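Local atomic coordinates of organic hydroperoxide resistance protein (Deinococcus radiodurans, PDB entry 1USP), a protein that probably protects the cell against organic peroxides by reducing organic hydroperoxides to their alcohols, as in other members of the OsmC/Ohr family. Residues A75-T80 with G100-L105; D95-G100 with R134-E139. All blocks are in the same frame, centred on the assembly; numbering follows the deposited sequence.

Contact 1. Residues A75-T80 with G100-L105; sequences ADSTIT and GHFPGL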
loop_
_atom_site.group_PDB
_atom_site.type_symbol
_atom_site.label_atom_id
_atom_site.label_comp_id
_atom_site.label_asym_id
_atom_site.label_seq_id
_atom_site.Cartn_x
_atom_site.Cartn_y
_atom_site.Cartn_z
ATOM N N ALA B 75 -12.112 -18.371 -10.887
ATOM C CA ALA B 75 -10.964 -17.697 -11.500
ATOM C C ALA B 75 -11.229 -16.227 -11.859
ATOM O O ALA B 75 -10.297 -15.420 -11.952
ATOM C CB ALA B 75 -10.525 -18.472 -12.753
ATOM N N ASP B 76 -12.497 -15.894 -12.061
ATOM C CA ASP B 76 -12.917 -14.526 -12.377
ATOM C C ASP B 76 -13.413 -13.758 -11.147
ATOM O O ASP B 76 -14.103 -12.760 -11.275
ATOM C CB ASP B 76 -13.990 -14.522 -13.493
ATOM C CG ASP B 76 -15.110 -15.548 -13.265
ATOM O OD1 ASP B 76 -15.000 -16.399 -12.345
ATOM O OD2 ASP B 76 -16.142 -15.578 -13.982
ATOM N N SER B 77 -13.053 -14.225 -9.956
ATOM C CA SER B 77 -13.369 -13.508 -8.718
ATOM C C SER B 77 -12.589 -12.205 -8.653
ATOM O O SER B 77 -11.442 -12.156 -9.102
ATOM C CB SER B 77 -13.028 -14.364 -7.508
ATOM O OG SER B 77 -13.795 -15.559 -7.505
ATOM N N THR B 78 -13.210 -11.167 -8.088
ATOM C CA THR B 78 -12.573 -9.857 -7.936
ATOM C C THR B 78 -12.665 -9.357 -6.506
ATOM O O THR B 78 -13.562 -9.752 -5.751
ATOM C CB THR B 78 -13.243 -8.819 -8.854
ATOM O OG1 THR B 78 -14.653 -8.804 -8.608
ATOM C CG2 THR B 78 -13.091 -9.197 -10.305
ATOM N N ILE B 79 -11.722 -8.490 -6.143
ATOM C CA ILE B 79 -11.750 -7.762 -4.878
ATOM C C ILE B 79 -11.627 -6.279 -5.218
ATOM O O ILE B 79 -10.738 -5.876 -5.969
ATOM C CB ILE B 79 -10.570 -8.191 -3.993
ATOM C CG1 ILE B 79 -10.647 -9.698 -3.687
ATOM C CG2 ILE B 79 -10.520 -7.353 -2.712
ATOM C CD1 ILE B 79 -11.849 -10.119 -2.879
ATOM N N THR B 80 -12.532 -5.475 -4.689
ATOM C CA THR B 80 -12.497 -4.031 -4.912
ATOM C C THR B 80 -12.248 -3.417 -3.559
ATOM O O THR B 80 -12.973 -3.697 -2.625
ATOM C CB THR B 80 -13.816 -3.549 -5.506
ATOM O OG1 THR B 80 -14.004 -4.162 -6.793
ATOM C CG2 THR B 80 -13.800 -2.035 -5.786
ATOM N N GLY B 100 -15.780 -8.344 -2.366
ATOM C CA GLY B 100 -15.459 -9.437 -3.256
ATOM C C GLY B 100 -16.637 -9.968 -4.048
ATOM O O GLY B 100 -17.757 -10.075 -3.543
ATOM N N HIS B 101 -16.385 -10.314 -5.296
ATOM C CA HIS B 101 -17.390 -10.945 -6.137
ATOM C C HIS B 101 -16.847 -12.312 -6.534
ATOM O O HIS B 101 -15.760 -12.404 -7.084
ATOM C CB HIS B 101 -17.666 -10.106 -7.368
ATOM C CG HIS B 101 -18.605 -10.759 -8.330
ATOM N ND1 HIS B 101 -19.855 -11.208 -7.957
ATOM C CD2 HIS B 101 -18.471 -11.062 -9.644
ATOM C CE1 HIS B 101 -20.457 -11.748 -9.003
ATOM N NE2 HIS B 101 -19.640 -11.675 -10.038
ATOM N N PHE B 102 -17.591 -13.363 -6.219
ATOM C CA PHE B 102 -17.158 -14.732 -6.462
ATOM C C PHE B 102 -18.203 -15.464 -7.312
ATOM O O PHE B 102 -19.092 -16.103 -6.768
ATOM C CB PHE B 102 -16.973 -15.451 -5.129
ATOM C CG PHE B 102 -16.031 -14.749 -4.180
ATOM C CD1 PHE B 102 -16.512 -13.827 -3.258
ATOM C CD2 PHE B 102 -14.669 -15.015 -4.205
ATOM C CE1 PHE B 102 -15.643 -13.161 -2.366
ATOM C CE2 PHE B 102 -13.802 -14.366 -3.316
ATOM C CZ PHE B 102 -14.300 -13.435 -2.394
ATOM N N PRO B 103 -18.105 -15.377 -8.632
ATOM C CA PRO B 103 -19.164 -15.909 -9.503
ATOM C C PRO B 103 -19.464 -17.375 -9.195
ATOM O O PRO B 103 -18.539 -18.181 -9.155
ATOM C CB PRO B 103 -18.574 -15.760 -10.907
ATOM C CG PRO B 103 -17.563 -14.684 -10.777
ATOM C CD PRO B 103 -16.989 -14.804 -9.402
ATOM N N GLY B 104 -20.729 -17.695 -8.925
ATOM C CA GLY B 104 -21.147 -19.077 -8.734
ATOM C C GLY B 104 -21.159 -19.580 -7.301
ATOM O O GLY B 104 -21.661 -20.671 -7.037
ATOM N N LEU B 105 -20.592 -18.812 -6.374
ATOM C CA LEU B 105 -20.650 -19.151 -4.961
ATOM C C LEU B 105 -21.881 -18.530 -4.339
ATOM O O LEU B 105 -22.382 -17.524 -4.825
ATOM C CB LEU B 105 -19.413 -18.618 -4.234
ATOM C CG LEU B 105 -18.044 -19.095 -4.706
ATOM C CD1 LEU B 105 -16.998 -18.755 -3.646
ATOM C CD2 LEU B 105 -18.035 -20.593 -5.012
#

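Contact 2. Residues D95-G100 with R134-E139; sequences DVELEG and RLKVRE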
loop_
_atom_site.group_PDB
_atom_site.type_symbol
_atom_site.label_atom_id
_atom_site.label_comp_id
_atom_site.label_asym_id
_atom_site.label_seq_id
_atom_site.Cartn_x
_atom_site.Cartn_y
_atom_site.Cartn_z
ATOM N N ASP B 95 -9.724 4.778 5.944
ATOM C CA ASP B 95 -10.934 4.005 6.140
ATOM C C ASP B 95 -10.993 3.028 4.967
ATOM O O ASP B 95 -10.719 3.417 3.845
ATOM C CB ASP B 95 -12.101 4.990 6.098
ATOM C CG ASP B 95 -13.423 4.339 6.298
ATOM O OD1 ASP B 95 -13.602 3.680 7.341
ATOM O OD2 ASP B 95 -14.344 4.432 5.460
ATOM N N VAL B 96 -11.329 1.769 5.205
ATOM C CA VAL B 96 -11.278 0.770 4.141
ATOM C C VAL B 96 -12.546 -0.055 4.051
ATOM O O VAL B 96 -13.082 -0.473 5.071
ATOM C CB VAL B 96 -10.079 -0.195 4.336
ATOM C CG1 VAL B 96 -10.075 -1.280 3.277
ATOM C CG2 VAL B 96 -8.761 0.588 4.348
ATOM N N GLU B 97 -13.001 -0.276 2.817
ATOM C CA GLU B 97 -14.033 -1.242 2.471
ATOM C C GLU B 97 -13.491 -2.171 1.378
ATOM O O GLU B 97 -13.009 -1.708 0.345
ATOM C CB GLU B 97 -15.289 -0.534 1.934
ATOM C CG GLU B 97 -16.403 -1.481 1.500
ATOM C CD GLU B 97 -17.482 -0.785 0.673
ATOM O OE1 GLU B 97 -17.439 -0.859 -0.580
ATOM O OE2 GLU B 97 -18.375 -0.164 1.290
ATOM N N LEU B 98 -13.578 -3.474 1.616
ATOM C CA LEU B 98 -13.212 -4.493 0.649
ATOM C C LEU B 98 -14.458 -5.266 0.229
ATOM O O LEU B 98 -15.155 -5.779 1.085
ATOM C CB LEU B 98 -12.239 -5.485 1.281
ATOM C CG LEU B 98 -10.936 -4.914 1.832
ATOM C CD1 LEU B 98 -10.173 -5.983 2.615
ATOM C CD2 LEU B 98 -10.104 -4.395 0.694
ATOM N N GLU B 99 -14.702 -5.366 -1.074
ATOM C CA GLU B 99 -15.879 -6.038 -1.621
ATOM C C GLU B 99 -15.480 -7.085 -2.651
ATOM O O GLU B 99 -14.905 -6.755 -3.680
ATOM C CB GLU B 99 -16.816 -5.012 -2.257
ATOM C CG GLU B 99 -18.117 -5.617 -2.780
ATOM C CD GLU B 99 -19.182 -4.560 -3.044
ATOM O OE1 GLU B 99 -19.435 -3.725 -2.154
ATOM O OE2 GLU B 99 -19.762 -4.555 -4.140
ATOM N N GLY B 100 -15.780 -8.344 -2.366
ATOM C CA GLY B 100 -15.459 -9.437 -3.256
ATOM C C GLY B 100 -16.637 -9.968 -4.048
ATOM O O GLY B 100 -17.757 -10.075 -3.543
ATOM N N ARG B 134 -14.117 -2.899 6.622
ATOM C CA ARG B 134 -15.417 -3.518 6.419
ATOM C C ARG B 134 -15.374 -4.475 5.226
ATOM O O ARG B 134 -14.974 -4.079 4.142
ATOM C CB ARG B 134 -16.435 -2.411 6.160
ATOM C CG ARG B 134 -17.842 -2.901 6.099
ATOM C CD ARG B 134 -18.849 -1.803 5.995
ATOM N NE ARG B 134 -20.144 -2.349 5.586
ATOM C CZ ARG B 134 -20.987 -1.764 4.745
ATOM N NH1 ARG B 134 -20.682 -0.609 4.154
ATOM N NH2 ARG B 134 -22.142 -2.368 4.466
ATOM N N LEU B 135 -15.789 -5.721 5.443
ATOM C CA LEU B 135 -15.847 -6.763 4.422
ATOM C C LEU B 135 -17.262 -6.921 3.846
ATOM O O LEU B 135 -18.227 -7.088 4.597
ATOM C CB LEU B 135 -15.424 -8.105 5.030
ATOM C CG LEU B 135 -14.030 -8.182 5.646
ATOM C CD1 LEU B 135 -13.705 -9.613 6.075
ATOM C CD2 LEU B 135 -12.977 -7.643 4.697
ATOM N N LYS B 136 -17.364 -6.879 2.520
ATOM C CA LYS B 136 -18.630 -6.998 1.798
ATOM C C LYS B 136 -18.511 -8.016 0.670
ATOM O O LYS B 136 -17.447 -8.199 0.085
ATOM C CB LYS B 136 -19.089 -5.671 1.174
ATOM C CG LYS B 136 -18.830 -4.410 1.972
ATOM C CD LYS B 136 -20.104 -3.636 2.262
ATOM C CE LYS B 136 -20.923 -3.287 1.015
ATOM N NZ LYS B 136 -21.299 -1.827 0.966
ATOM N N VAL B 137 -19.635 -8.663 0.380
ATOM C CA VAL B 137 -19.778 -9.542 -0.760
ATOM C C VAL B 137 -20.756 -8.903 -1.758
ATOM O O VAL B 137 -21.769 -8.319 -1.384
ATOM C CB VAL B 137 -20.290 -10.931 -0.324
ATOM C CG1 VAL B 137 -20.702 -11.760 -1.530
ATOM C CG2 VAL B 137 -19.219 -11.671 0.469
ATOM N N ARG B 138 -20.451 -9.080 -3.031
ATOM C CA ARG B 138 -21.151 -8.456 -4.136
ATOM C C ARG B 138 -21.881 -9.523 -4.934
ATOM O O ARG B 138 -21.294 -10.540 -5.283
ATOM C CB ARG B 138 -20.099 -7.810 -5.019
ATOM C CG ARG B 138 -20.556 -7.250 -6.347
ATOM C CD ARG B 138 -19.726 -6.051 -6.718
ATOM N NE ARG B 138 -18.798 -6.257 -7.817
ATOM C CZ ARG B 138 -17.736 -5.478 -8.049
ATOM N NH1 ARG B 138 -17.432 -4.463 -7.239
ATOM N NH2 ARG B 138 -16.958 -5.731 -9.089
ATOM N N GLU B 139 -23.152 -9.272 -5.228
ATOM C CA GLU B 139 -23.985 -10.194 -6.002
ATOM C C GLU B 139 -23.553 -10.286 -7.467
ATOM O O GLU B 139 -23.281 -9.278 -8.139
ATOM C CB GLU B 139 -25.466 -9.796 -5.918
ATOM C CG GLU B 139 -26.253 -10.611 -4.899
ATOM C CD GLU B 139 -26.737 -11.930 -5.466
ATOM O OE1 GLU B 139 -26.147 -12.982 -5.148
ATOM O OE2 GLU B 139 -27.702 -11.911 -6.249
ATOM O OXT GLU B 139 -23.488 -11.403 -7.986
#

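Contact 1. Residues A75-T80 with G100-L105
Thr78 and His101 form the last hydrogen-bonded pair at the open end of an antiparallel beta hairpin made by strands 78-86 and 93-101. Their backbones bond both ways: Thr78 N reaches His101 O at 3.0 Å, and His101 N reaches Thr78 O at 2.9 Å, with N-H...O angles of 154° and 160°. Each carbonyl oxygen also has a CA-H...O contact with a flanking residue, Ser77 CA lying 3.1 Å from His101 O and Gly100 CA 3.2 Å from Thr78 O.

On the face carrying Thr78 and His101, the two side chains run alongside each other in the same direction, and Thr78 OG1 rests 3.5 Å from His101 CB. The imidazole points past this contact: ND1 is hydrogen-bonded to Arg138 O, and a glycerol molecule, probably from the crystallisation liquor, lies beside it.

The apolar packing belongs to the other face. Ile79 faces Gly100 in a non-hydrogen-bonded pair and lays CD1 3.7 Å from the glycine CA, while the same methyl approaches Phe102 CZ. Both side chains are buried against Met114 of helix 107-120 and Leu62 of helix 46-69. Along the outer edge of the hairpin, Thr78 to Thr80 pair with an antiparallel strand of the neighbouring subunit, so the sheet continues across the dimer interface.

Beyond the paired strands the segments stay close at Ser77 and Phe102, where a type II turn to Leu105 begins. Ser77 OG, placed beside its own backbone N (chi1 -62°), is hydrogen-bonded to Pro74 O and also meets the Phe102 ring at CD2, 3.5 Å away. The backbones of Asp76 and Pro103 lie farther apart, but their side chains pass alongside, pointing opposite ways, with the carboxylate oxygen OD1 of Asp76 3.5 Å from CG of Pro103.

Contact 2. Residues D95-G100 with R134-E139
Glu97 OE2 is approached by two cations from the neighbouring strand. Lys136 NZ makes a salt bridge to it at 3.4 Å, weak as a hydrogen bond, and Arg134 NH1 completes the network through a long one of 3.7 Å. The second link is purely electrostatic, since the oxygen lies well out of the guanidinium plane and the two flat groups stand 82° apart. Glu97 is extended, with CG anti to the backbone N (chi1 178°), and runs beside Arg134 in the same direction; the bent Lys136 chain crosses beside them, its CD over the centre of one face of the Arg134 guanidinium.

Further along the same face Glu99 meets Arg138 at about a right angle: its OE2 lies 3.0 Å from Arg138 CD and, in the guanidinium plane at the edge, reaches NH1 only in a long salt bridge of 3.9 Å. Nearby Glu99 OE1 rests against Lys136 CE. Acids on strand 93-101 face bases on residues 134-138 across this partly exposed side.

The opposite face is apolar. Leu98 CD1 and Leu135 CD2 touch side by side at 3.9 Å, and both leucines pack on Phe58 of helix 46-69.

Five backbone bonds join the strands. Leu98 bonds through N to Arg134 O and through O to Lys136 N, both 2.9 Å, around Leu135; Gly100 does the same around Val137, with Lys136 and Arg138.

The strands run parallel, 21° apart, and helices 107-120 and 122-127 lie in the connection between them: this is a beta-alpha-beta crossover, the parallel half of the mixed sheet in this OsmC-like fold.

After the N-terminal strands and helix 46-69, the chain reaches residues 75-80, the start of strand 78-86, and contact 1 closes the hairpin loop when it returns through residues 100-105. Contact 2 opens within that loop, at residues 95-100, and is closed after the helices by residues 134-139. The two closures therefore cross, sharing Gly100. Strand 93-101 is central, bonded antiparallel on one edge and parallel on the other, so both contacts belong to one mixed sheet packed on helices 46-69 and 107-120. They also meet directly: Thr80 O probably accepts a bond from Glu99 N, and His101 CE1 packs on the C-terminal Glu139 OXT.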